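Local structure of pyruvate kinase (Pseudomonas aeruginosa, 6QXL) at residues Pro407-Glu410 with Thr411-Val415; Lys177-Ile180 with Lys181-Ala184; Ala440-Glu443 with Leu444-Arg447; Ala10-Gly13 with Pro14-Ser18. The protein probably catalyses the last step of glycolysis, the transfer of a phosphoryl group from phosphoenolpyruvate to ADP to give pyruvate and ATP, as a homotetramer. All coordinates share one frame; numbering follows the deposited sequence.

How the contacts relate
All four contacts are local, each within one continuous run of chain. They come in the order contact 4, contact 2, contact 1, contact 3. Contacts 4 and 2 belong to the TIM-barrel domain, at the end of its first strand 7-11 and in the loop after it, and on helix 174-185, centres about 21 Å apart. Contacts 1 and 3 lie on helices 409-414 and 436-446 of the alpha/beta domain, about 19 Å between centres, both packed on its five-stranded sheet. Nearest atoms are about 8 Å apart for contacts 1 and 2, about 26 Å for contacts 2 and 3. Interactions of R409 with D189, R414 O with Y190 and R414 with W217 tie helix 409-414 to the barrel domain.

Contact 1 (Pro407-Glu410 with Thr411-Val415); sequences PHRE and TQARV
E410 and R414 lie side by side one helical turn apart, pointing the same way, and are joined by a salt bridge from R414 NH2 to E410 OE2 at 3.1 Å. E410 OE2 lies close to the guanidinium plane, but NH2 meets it from above the carboxylate, 55° out of that plane, and the two flat groups stand 74° apart. E410 reaches the arginine with CG anti to its own backbone N (chi1 -168°) and an extended chain, which brings CG itself within 3.5 Å of R414 NH2. The guanidinium has further partners: NE bonds to S386 O and W217 makes a cation-pi contact, so its orientation is fixed from several directions.

Q412 runs extended along the start of the helix, its CG 3.1 Å from H408 O and its amide NE2 hydrogen-bonded to S406 O. R409, bent at chi2 and chi3, pairs through NH1 with D189 of the barrel domain, its guanidinium approaching A413 CB obliquely. Beneath these side chains run the backbone bonds Q412 N to H408 O (3.0 Å), A413 N to R409 O (3.0 Å) and R414 N to E410 O (3.1 Å). H408 occupies the N-cap position, and P407 CG rests 3.3 Å above one face of its imidazole, toward the rim. The side chain of T411, whose OG1 bonds to E385 O, lies about 7 Å from the bound glucose 6-phosphate. This is the capped start and body of the short helix in the beta-alpha-beta unit 402-406, 409-414, 421-425 of the pyruvate kinase alpha/beta domain.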
# COMPACT_ATOMS: atom_id res chain seq x y z
N PRO A 407 -6.25 -20.52 36.18
CA PRO A 407 -6.20 -20.95 37.56
C PRO A 407 -4.77 -21.20 38.04
O PRO A 407 -4.51 -21.11 39.23
CB PRO A 407 -7.00 -22.24 37.53
CG PRO A 407 -6.74 -22.80 36.16
CD PRO A 407 -6.63 -21.61 35.27
N HIS A 408 -3.84 -21.48 37.12
CA HIS A 408 -2.50 -21.91 37.47
C HIS A 408 -1.56 -20.74 37.78
O HIS A 408 -1.62 -19.71 37.14
CB HIS A 408 -1.89 -22.76 36.38
CG HIS A 408 -2.78 -23.88 35.92
ND1 HIS A 408 -3.72 -24.47 36.74
CD2 HIS A 408 -2.87 -24.50 34.72
CE1 HIS A 408 -4.35 -25.41 36.06
NE2 HIS A 408 -3.87 -25.44 34.83
N ARG A 409 -0.68 -20.94 38.76
CA ARG A 409 0.29 -19.91 39.13
C ARG A 409 1.38 -19.78 38.08
O ARG A 409 1.79 -18.67 37.76
CB ARG A 409 0.90 -20.20 40.50
CG ARG A 409 1.86 -19.12 41.06
CD ARG A 409 3.13 -19.67 41.70
NE ARG A 409 3.89 -20.68 40.92
CZ ARG A 409 4.94 -20.46 40.12
NH1 ARG A 409 5.40 -19.21 39.91
NH2 ARG A 409 5.49 -21.56 39.53
N GLU A 410 1.82 -20.90 37.54
CA GLU A 410 2.80 -20.95 36.44
C GLU A 410 2.37 -19.99 35.31
O GLU A 410 3.17 -19.18 34.85
CB GLU A 410 2.89 -22.39 35.93
CG GLU A 410 3.99 -22.76 35.01
CD GLU A 410 3.83 -24.20 34.46
OE1 GLU A 410 3.05 -25.02 34.99
OE2 GLU A 410 4.53 -24.50 33.44
N THR A 411 1.11 -20.05 34.94
CA THR A 411 0.58 -19.23 33.87
C THR A 411 0.38 -17.79 34.32
O THR A 411 0.71 -16.86 33.59
CB THR A 411 -0.75 -19.83 33.34
OG1 THR A 411 -0.48 -21.16 32.87
CG2 THR A 411 -1.35 -19.01 32.24
N GLN A 412 -0.14 -17.61 35.53
CA GLN A 412 -0.38 -16.25 36.05
C GLN A 412 0.91 -15.41 36.04
O GLN A 412 0.85 -14.21 35.83
CB GLN A 412 -0.94 -16.32 37.47
CG GLN A 412 -2.40 -16.78 37.53
CD GLN A 412 -2.80 -17.31 38.90
OE1 GLN A 412 -2.01 -17.29 39.86
NE2 GLN A 412 -4.00 -17.81 38.98
N ALA A 413 2.06 -16.05 36.28
CA ALA A 413 3.34 -15.36 36.27
C ALA A 413 3.91 -15.21 34.86
O ALA A 413 4.42 -14.16 34.50
CB ALA A 413 4.34 -16.08 37.15
N ARG A 414 3.83 -16.28 34.09
CA ARG A 414 4.37 -16.29 32.73
C ARG A 414 3.94 -15.06 31.93
O ARG A 414 4.76 -14.34 31.37
CB ARG A 414 3.89 -17.54 32.01
CG ARG A 414 4.84 -17.97 30.95
CD ARG A 414 4.19 -18.98 30.05
NE ARG A 414 3.64 -20.21 30.57
CZ ARG A 414 4.31 -21.21 31.12
NH1 ARG A 414 5.61 -21.12 31.36
NH2 ARG A 414 3.64 -22.28 31.52
N VAL A 415 2.66 -14.77 31.95
CA VAL A 415 2.14 -13.72 31.09
C VAL A 415 2.55 -12.32 31.55
O VAL A 415 2.32 -11.36 30.84
CB VAL A 415 0.61 -13.81 30.93
CG1 VAL A 415 0.23 -15.18 30.41
CG2 VAL A 415 -0.11 -13.51 32.23

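Contact 2 (Lys177-Ile180 with Lys181-Ala184); sequences KADI and KLAA
The side chain of K181 runs back along the helix past the carbonyl of K177, with CG 3.7 Å from K177 O and the methylenes beyond it keeping close to the same oxygen. Its CG stands anti to its own carbonyl carbon (chi1 -69°) and the rest is extended, which carries the ammonium away from the segment 177-180.

Backbone hydrogen bonds make up the polar part. L182 N bonds to A178 O at 3.0 Å, A183 N to D179 O at 2.8 Å and A184 N to I180 O at 2.9 Å, the last nearly straight at 171°. The bond from K181 N to K177 O, 3.3 Å, is weak. Carbonyl oxygens also receive carbon contacts: A183 CB stands 3.4 Å from D179 O, and L182 CB 3.5 Å from the same atom.

The charged ends of D179 and K177 find partners outside the contact: D179 OD2 pairs with K175 NZ, and K177 NZ bonds to Y204 OH on helix 199-211. Apolar side chains divide between neighbours, I180 meeting L208 and L209 of helix 199-211 while L182 lies on P42 and R46 of helix 42-58. The i to i+4 ladder is that of an ordinary alpha-helix; its place between these two helices and just before strand 190-193 makes helix 174-185 an outer helix of the TIM barrel.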
# COMPACT_ATOMS: atom_id res chain seq x y z
N LYS A 177 25.01 -25.74 34.41
CA LYS A 177 24.27 -26.97 34.71
C LYS A 177 23.78 -26.98 36.15
O LYS A 177 22.65 -27.36 36.41
CB LYS A 177 25.14 -28.19 34.39
CG LYS A 177 25.31 -28.36 32.88
CD LYS A 177 26.43 -29.33 32.52
CE LYS A 177 26.42 -29.60 31.03
NZ LYS A 177 27.47 -30.55 30.61
N ALA A 178 24.63 -26.52 37.07
CA ALA A 178 24.23 -26.39 38.47
C ALA A 178 23.14 -25.35 38.64
O ALA A 178 22.19 -25.57 39.39
CB ALA A 178 25.43 -26.05 39.34
N ASP A 179 23.28 -24.22 37.95
CA ASP A 179 22.29 -23.15 38.04
C ASP A 179 20.95 -23.54 37.40
O ASP A 179 19.91 -23.09 37.86
CB ASP A 179 22.83 -21.87 37.41
CG ASP A 179 24.03 -21.28 38.16
OD1 ASP A 179 24.07 -21.40 39.41
OD2 ASP A 179 24.90 -20.65 37.48
N ILE A 180 20.98 -24.38 36.37
CA ILE A 180 19.74 -24.89 35.80
C ILE A 180 18.96 -25.66 36.86
O ILE A 180 17.74 -25.49 37.00
CB ILE A 180 19.99 -25.75 34.54
CG1 ILE A 180 20.35 -24.83 33.36
CG2 ILE A 180 18.76 -26.53 34.17
CD1 ILE A 180 20.81 -25.52 32.09
N LYS A 181 19.66 -26.50 37.61
CA LYS A 181 19.04 -27.25 38.72
C LYS A 181 18.52 -26.30 39.78
O LYS A 181 17.42 -26.46 40.29
CB LYS A 181 20.01 -28.26 39.32
CG LYS A 181 20.28 -29.40 38.34
CD LYS A 181 21.39 -30.34 38.75
CE LYS A 181 21.76 -31.23 37.58
NZ LYS A 181 22.31 -32.57 37.93
N LEU A 182 19.31 -25.29 40.10
CA LEU A 182 18.88 -24.29 41.06
C LEU A 182 17.61 -23.58 40.58
O LEU A 182 16.71 -23.34 41.37
CB LEU A 182 20.00 -23.28 41.32
CG LEU A 182 19.64 -22.11 42.21
CD1 LEU A 182 19.09 -22.56 43.55
CD2 LEU A 182 20.80 -21.19 42.43
N ALA A 183 17.55 -23.26 39.30
CA ALA A 183 16.38 -22.58 38.74
C ALA A 183 15.14 -23.46 38.84
O ALA A 183 14.08 -22.99 39.29
CB ALA A 183 16.64 -22.18 37.30
N ALA A 184 15.29 -24.72 38.45
CA ALA A 184 14.19 -25.68 38.59
C ALA A 184 13.73 -25.80 40.04
O ALA A 184 12.53 -25.79 40.32
CB ALA A 184 14.61 -27.04 38.04

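Contact 3 (Ala440-Glu443 with Leu444-Arg447); sequences AVDE and LLKR
One nitrogen of R447, NH1, serves two acceptors of E443 at once. It donates to the main-chain oxygen E443 O at 2.8 Å and to the carboxylate oxygen E443 OE1 at 3.0 Å, the latter nearly straight at 170°. Both acceptors lie close to the guanidinium plane, yet NH1 stands above the carbonyl plane of E443 O and reaches OE1 from above the carboxylate, 50° out of it. The glutamate chain is folded, with CG beside its backbone N and a second bend at chi2 (-71°), and this curls its acid group around to the arginine. Its other oxygen, OE2, looks to K446 NZ at 3.8 Å, a long salt bridge between side chains that run the same way. The carboxylate is thus shared between two cations.

E443 O takes its bond from the R447 side chain near the end of the helix, where R447 N makes a weak bond to L444 O at 3.3 Å. Two earlier carbonyls use backbone donors: V441 O receives L445 N at 3.0 Å, with L444 N adding a weak second bond, and D442 O receives K446 N at 2.8 Å. A440 O is met by Y405 OH. D442 OD1 bonds to Q438 NE2, one turn earlier, and also touches L445 CD1. On the apolar side V441 CG1 meets L445 CD1 at 3.9 Å, while L444 lies against A379, I381, Y403 and Y405 of the sheet. E443, K446 and R447 form a salt-bridge network in the last turn of helix 436-446, packed on the sheet of the pyruvate kinase alpha/beta domain.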
# COMPACT_ATOMS: atom_id res chain seq x y z
N ALA A 440 -16.62 -14.29 34.72
CA ALA A 440 -15.48 -13.60 34.11
C ALA A 440 -15.74 -12.10 33.95
O ALA A 440 -14.92 -11.27 34.31
CB ALA A 440 -15.14 -14.22 32.78
N VAL A 441 -16.90 -11.74 33.46
CA VAL A 441 -17.23 -10.33 33.33
C VAL A 441 -17.26 -9.63 34.69
O VAL A 441 -16.94 -8.45 34.79
CB VAL A 441 -18.54 -10.15 32.55
CG1 VAL A 441 -19.02 -8.70 32.53
CG2 VAL A 441 -18.34 -10.66 31.13
N ASP A 442 -17.64 -10.35 35.73
CA ASP A 442 -17.67 -9.77 37.08
C ASP A 442 -16.28 -9.32 37.53
O ASP A 442 -16.13 -8.22 38.07
CB ASP A 442 -18.29 -10.74 38.11
CG ASP A 442 -19.81 -10.77 38.07
OD1 ASP A 442 -20.43 -9.75 37.68
OD2 ASP A 442 -20.40 -11.82 38.39
N GLU A 443 -15.28 -10.16 37.27
CA GLU A 443 -13.90 -9.84 37.60
C GLU A 443 -13.45 -8.49 37.01
O GLU A 443 -12.70 -7.76 37.64
CB GLU A 443 -12.97 -10.96 37.13
CG GLU A 443 -13.17 -12.29 37.87
CD GLU A 443 -12.67 -12.26 39.31
OE1 GLU A 443 -11.52 -11.91 39.48
OE2 GLU A 443 -13.43 -12.57 40.23
N LEU A 444 -13.90 -8.16 35.81
CA LEU A 444 -13.56 -6.87 35.23
C LEU A 444 -14.41 -5.74 35.78
O LEU A 444 -13.94 -4.61 35.91
CB LEU A 444 -13.66 -6.90 33.69
CG LEU A 444 -12.80 -7.91 32.94
CD1 LEU A 444 -12.99 -7.68 31.45
CD2 LEU A 444 -11.32 -7.78 33.31
N LEU A 445 -15.66 -6.02 36.09
CA LEU A 445 -16.52 -5.02 36.75
C LEU A 445 -15.99 -4.64 38.13
O LEU A 445 -15.97 -3.45 38.47
CB LEU A 445 -17.94 -5.53 36.86
CG LEU A 445 -18.75 -5.48 35.56
CD1 LEU A 445 -19.86 -6.54 35.65
CD2 LEU A 445 -19.29 -4.05 35.29
N LYS A 446 -15.54 -5.64 38.91
CA LYS A 446 -14.89 -5.38 40.21
C LYS A 446 -13.77 -4.36 40.06
O LYS A 446 -13.67 -3.42 40.84
CB LYS A 446 -14.29 -6.66 40.81
CG LYS A 446 -15.25 -7.62 41.46
CD LYS A 446 -14.51 -8.89 41.89
CE LYS A 446 -15.52 -9.88 42.45
NZ LYS A 446 -14.95 -10.96 43.34
N ARG A 447 -12.94 -4.53 39.04
CA ARG A 447 -11.75 -3.72 38.87
C ARG A 447 -12.01 -2.41 38.15
O ARG A 447 -11.10 -1.62 37.98
CB ARG A 447 -10.67 -4.53 38.16
CG ARG A 447 -10.29 -5.81 38.90
CD ARG A 447 -9.36 -6.63 38.06
NE ARG A 447 -8.69 -7.72 38.76
CZ ARG A 447 -9.25 -8.87 39.11
NH1 ARG A 447 -10.54 -9.12 38.87
NH2 ARG A 447 -8.50 -9.81 39.69

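Contact 4 (Ala10-Gly13 with Pro14-Ser18); sequences ATLG and PASNS
G13 and S16 are tied by two hydrogen bonds in the type I beta-turn that leaves the first strand of the TIM barrel. S16 N donates to G13 O at 2.7 Å, from above the carbonyl plane, closing the i to i+3 turn through P14 and A15. In return, G13 N donates to S16 OG at 2.9 Å. The serine hydroxyl sits between its own backbone N and carbonyl carbon (chi1 51°), a crowded position that turns OG back toward the strand. The same oxygen is hydrogen-bonded to S319 O, which links the turn to helix 317-320.

Other side chains spread outward: T11 OG1 bonds to R34 and to L315 O, joining strand 7-11 to its barrel neighbours on the two flanks, and the T11 side chain lies about 7 Å from a bound malonate. N17 OD1 takes R48 NE, while S18 caps helix 19-28 through V21 N. L12 packs on L22 and L25 of that helix and on A33 and L35 of strand 32-36. Its branch also borders the turn, where L12 CD2 lies 3.8 Å from S16 OG and L12 CA closer still at 3.3 Å.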
# COMPACT_ATOMS: atom_id res chain seq x y z
N ALA A 10 13.48 -5.91 35.81
CA ALA A 10 14.42 -5.23 36.72
C ALA A 10 15.36 -6.27 37.29
O ALA A 10 14.92 -7.25 37.90
CB ALA A 10 13.68 -4.53 37.83
N THR A 11 16.66 -6.06 37.08
CA THR A 11 17.65 -6.95 37.66
C THR A 11 17.84 -6.60 39.13
O THR A 11 17.91 -5.43 39.49
CB THR A 11 19.00 -6.81 36.94
OG1 THR A 11 18.85 -7.22 35.58
CG2 THR A 11 20.00 -7.72 37.58
N LEU A 12 17.92 -7.63 39.97
CA LEU A 12 18.16 -7.44 41.40
C LEU A 12 19.63 -7.54 41.74
O LEU A 12 20.42 -8.19 41.05
CB LEU A 12 17.38 -8.45 42.23
CG LEU A 12 15.88 -8.46 41.93
CD1 LEU A 12 15.22 -9.49 42.83
CD2 LEU A 12 15.25 -7.07 42.06
N GLY A 13 19.99 -6.87 42.83
CA GLY A 13 21.37 -6.86 43.31
C GLY A 13 21.50 -6.13 44.63
O GLY A 13 20.50 -5.83 45.29
N PRO A 14 22.73 -5.78 45.03
CA PRO A 14 22.98 -5.08 46.30
C PRO A 14 22.07 -3.89 46.58
O PRO A 14 21.63 -3.72 47.70
CB PRO A 14 24.42 -4.62 46.16
CG PRO A 14 25.04 -5.60 45.23
CD PRO A 14 23.98 -6.14 44.33
N ALA A 15 21.76 -3.10 45.56
CA ALA A 15 20.91 -1.92 45.74
C ALA A 15 19.43 -2.27 45.88
O ALA A 15 18.64 -1.40 46.23
CB ALA A 15 21.10 -0.96 44.59
N SER A 16 19.06 -3.51 45.57
CA SER A 16 17.66 -3.92 45.57
C SER A 16 17.52 -5.28 46.25
O SER A 16 16.92 -6.22 45.72
CB SER A 16 17.15 -3.97 44.11
OG SER A 16 18.04 -4.75 43.31
N ASN A 17 18.12 -5.37 47.43
CA ASN A 17 18.18 -6.64 48.16
C ASN A 17 17.31 -6.61 49.42
O ASN A 17 16.89 -7.65 49.88
CB ASN A 17 19.64 -6.92 48.52
CG ASN A 17 19.83 -8.19 49.31
OD1 ASN A 17 19.52 -9.29 48.82
ND2 ASN A 17 20.21 -8.00 50.60
N SER A 18 17.05 -5.42 49.97
CA SER A 18 16.27 -5.30 51.16
C SER A 18 14.76 -5.39 50.87
O SER A 18 14.31 -5.08 49.77
CB SER A 18 16.56 -3.97 51.84
OG SER A 18 15.91 -2.88 51.18